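Local coordinates for protein enoyl-CoA hydratase (Bacillus halodurans, PDB 3LKE) that belongs to the crotonase superfamily and probably adds water across the double bond of enoyl-CoA thioesters, at residues Ile49-Gln55 and Lys102-Leu107. Sequence-based numbering, arbitrary orientation.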
loop_
_atom_site.group_PDB
_atom_site.type_symbol
_atom_site.label_atom_id
_atom_site.label_comp_id
_atom_site.label_asym_id
_atom_site.label_seq_id
_atom_site.Cartn_x
_atom_site.Cartn_y
_atom_site.Cartn_z
ATOM N N ILE A 49 22.962 -21.551 -5.473
ATOM C CA ILE A 49 21.518 -21.679 -5.639
ATOM C C ILE A 49 20.870 -20.340 -5.959
ATOM O O ILE A 49 21.398 -19.290 -5.600
ATOM C CB ILE A 49 20.848 -22.287 -4.402
ATOM C CG1 ILE A 49 20.970 -21.341 -3.202
ATOM C CG2 ILE A 49 21.442 -23.661 -4.103
ATOM C CD1 ILE A 49 20.336 -21.880 -1.938
ATOM N N HIS A 50 19.735 -20.395 -6.646
ATOM C CA HIS A 50 18.979 -19.194 -6.990
ATOM C C HIS A 50 17.666 -19.105 -6.214
ATOM O O HIS A 50 17.035 -18.042 -6.160
ATOM C CB HIS A 50 18.697 -19.151 -8.491
ATOM C CG HIS A 50 18.191 -20.446 -9.051
ATOM N ND1 HIS A 50 16.937 -20.944 -8.768
ATOM C CD2 HIS A 50 18.774 -21.346 -9.882
ATOM C CE1 HIS A 50 16.767 -22.092 -9.402
ATOM N NE2 HIS A 50 17.868 -22.359 -10.083
ATOM N N SER A 51 17.260 -20.216 -5.605
ATOM C CA SER A 51 15.963 -20.288 -4.949
ATOM C C SER A 51 16.013 -21.112 -3.667
ATOM O O SER A 51 16.890 -21.963 -3.478
ATOM C CB SER A 51 14.925 -20.904 -5.890
ATOM O OG SER A 51 14.833 -20.195 -7.105
ATOM N N ILE A 52 15.055 -20.836 -2.790
ATOM C CA ILE A 52 14.837 -21.610 -1.583
ATOM C C ILE A 52 13.353 -21.930 -1.516
ATOM O O ILE A 52 12.516 -21.030 -1.567
ATOM C CB ILE A 52 15.252 -20.832 -0.329
ATOM C CG1 ILE A 52 16.761 -20.587 -0.329
ATOM C CG2 ILE A 52 14.860 -21.597 0.923
ATOM C CD1 ILE A 52 17.231 -19.701 0.777
ATOM N N ILE A 53 13.033 -23.217 -1.417
ATOM C CA ILE A 53 11.655 -23.686 -1.374
ATOM C C ILE A 53 11.346 -24.238 0.014
ATOM O O ILE A 53 12.063 -25.113 0.499
ATOM C CB ILE A 53 11.441 -24.838 -2.394
ATOM C CG1 ILE A 53 11.774 -24.369 -3.811
ATOM C CG2 ILE A 53 10.005 -25.355 -2.327
ATOM C CD1 ILE A 53 10.849 -23.282 -4.318
ATOM N N LEU A 54 10.288 -23.735 0.653
ATOM C CA LEU A 54 9.884 -24.232 1.974
ATOM C C LEU A 54 8.639 -25.079 1.810
ATOM O O LEU A 54 7.700 -24.676 1.117
ATOM C CB LEU A 54 9.628 -23.064 2.937
ATOM C CG LEU A 54 10.886 -22.268 3.292
ATOM C CD1 LEU A 54 10.699 -20.822 2.839
ATOM C CD2 LEU A 54 11.176 -22.331 4.770
ATOM N N GLN A 55 8.640 -26.273 2.404
ATOM C CA GLN A 55 7.546 -27.216 2.190
ATOM C C GLN A 55 7.391 -28.159 3.382
ATOM O O GLN A 55 8.204 -28.141 4.297
ATOM C CB GLN A 55 7.805 -28.035 0.917
ATOM C CG GLN A 55 9.086 -28.853 0.964
ATOM C CD GLN A 55 9.388 -29.529 -0.376
ATOM O OE1 GLN A 55 8.718 -29.279 -1.380
ATOM N NE2 GLN A 55 10.398 -30.387 -0.388
ATOM N N LYS A 102 17.966 -15.059 -2.239
ATOM C CA LYS A 102 17.446 -16.064 -3.155
ATOM C C LYS A 102 15.955 -15.868 -3.336
ATOM O O LYS A 102 15.297 -15.276 -2.476
ATOM C CB LYS A 102 17.682 -17.473 -2.587
ATOM C CG LYS A 102 19.057 -17.661 -1.981
ATOM C CD LYS A 102 20.125 -17.460 -3.033
ATOM C CE LYS A 102 21.519 -17.701 -2.462
ATOM N NZ LYS A 102 22.546 -17.622 -3.541
ATOM N N VAL A 103 15.413 -16.359 -4.445
ATOM C CA VAL A 103 13.967 -16.343 -4.607
ATOM C C VAL A 103 13.392 -17.333 -3.602
ATOM O O VAL A 103 13.801 -18.498 -3.558
ATOM C CB VAL A 103 13.514 -16.730 -6.020
ATOM C CG1 VAL A 103 12.005 -16.826 -6.063
ATOM C CG2 VAL A 103 14.038 -15.731 -7.062
ATOM N N THR A 104 12.436 -16.877 -2.803
ATOM C CA THR A 104 11.877 -17.706 -1.741
ATOM C C THR A 104 10.416 -18.068 -2.032
ATOM O O THR A 104 9.598 -17.205 -2.356
ATOM C CB THR A 104 12.000 -16.995 -0.376
ATOM O OG1 THR A 104 11.376 -15.707 -0.465
ATOM C CG2 THR A 104 13.456 -16.821 -0.014
ATOM N N VAL A 105 10.097 -19.359 -1.943
ATOM C CA VAL A 105 8.756 -19.831 -2.239
ATOM C C VAL A 105 8.288 -20.783 -1.141
ATOM O O VAL A 105 9.026 -21.689 -0.759
ATOM C CB VAL A 105 8.734 -20.594 -3.583
ATOM C CG1 VAL A 105 7.323 -21.064 -3.920
ATOM C CG2 VAL A 105 9.303 -19.722 -4.691
ATOM N N ALA A 106 7.066 -20.583 -0.650
ATOM C CA ALA A 106 6.467 -21.507 0.310
ATOM C C ALA A 106 5.367 -22.316 -0.354
ATOM O O ALA A 106 4.516 -21.774 -1.054
ATOM C CB ALA A 106 5.925 -20.743 1.525
ATOM N N LEU A 107 5.403 -23.631 -0.163
ATOM C CA LEU A 107 4.381 -24.491 -0.747
ATOM C C LEU A 107 3.461 -24.950 0.370
ATOM O O LEU A 107 3.877 -25.749 1.215
ATOM C CB LEU A 107 5.031 -25.701 -1.437
ATOM C CG LEU A 107 6.132 -25.343 -2.437
ATOM C CD1 LEU A 107 6.739 -26.603 -3.065
ATOM C CD2 LEU A 107 5.549 -24.442 -3.513
#
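K102 reaches across the start of strand 51-55 and sets its NZ 2.9 Å from the carbonyl O of I49, meeting that oxygen tilted from the carbonyl plane. CB and CG of the lysine lie against I52, with CG 3.9 Å from I52 CD1, and the bend at chi2 (-62°) then turns CD and the extended outer half toward I49, whose side chain it crosses at about a right angle, K102 CE 3.8 Å from I49 CG1. NZ also bonds the carbonyl O of E46, so two main-chain oxygens hold the buried amine. A methionine in its place would probably leave the carbonyls of I49 and E46 without their charged donor.

On the face bearing S51, I53, V103 and V105, the side chains of I53 and V105 run alongside each other in the same direction; I53 CD1 presses on V105 CB at 3.5 Å, a snug fit, closer than ordinary carbon contact. The other branch, CG2, stands anti to the backbone N (chi1 of CG1 -59°), which directs it to L107 CD1 at 3.6 Å. S51 OG bonds H50 ND1 in the plane of the imidazole, at the ring edge, and rests 3.9 Å from V103 CB. Y200 of helix 190-205 covers V103 and V105.

Five backbone bonds, from V103 N to H50 O through L107 N to L54 O, join the strands, whose directions differ by 14°. Such parallel pairing, with 27 of the 46 intervening residues helical, fits a helical crossover between neighbouring central strands of the crotonase-fold sheet.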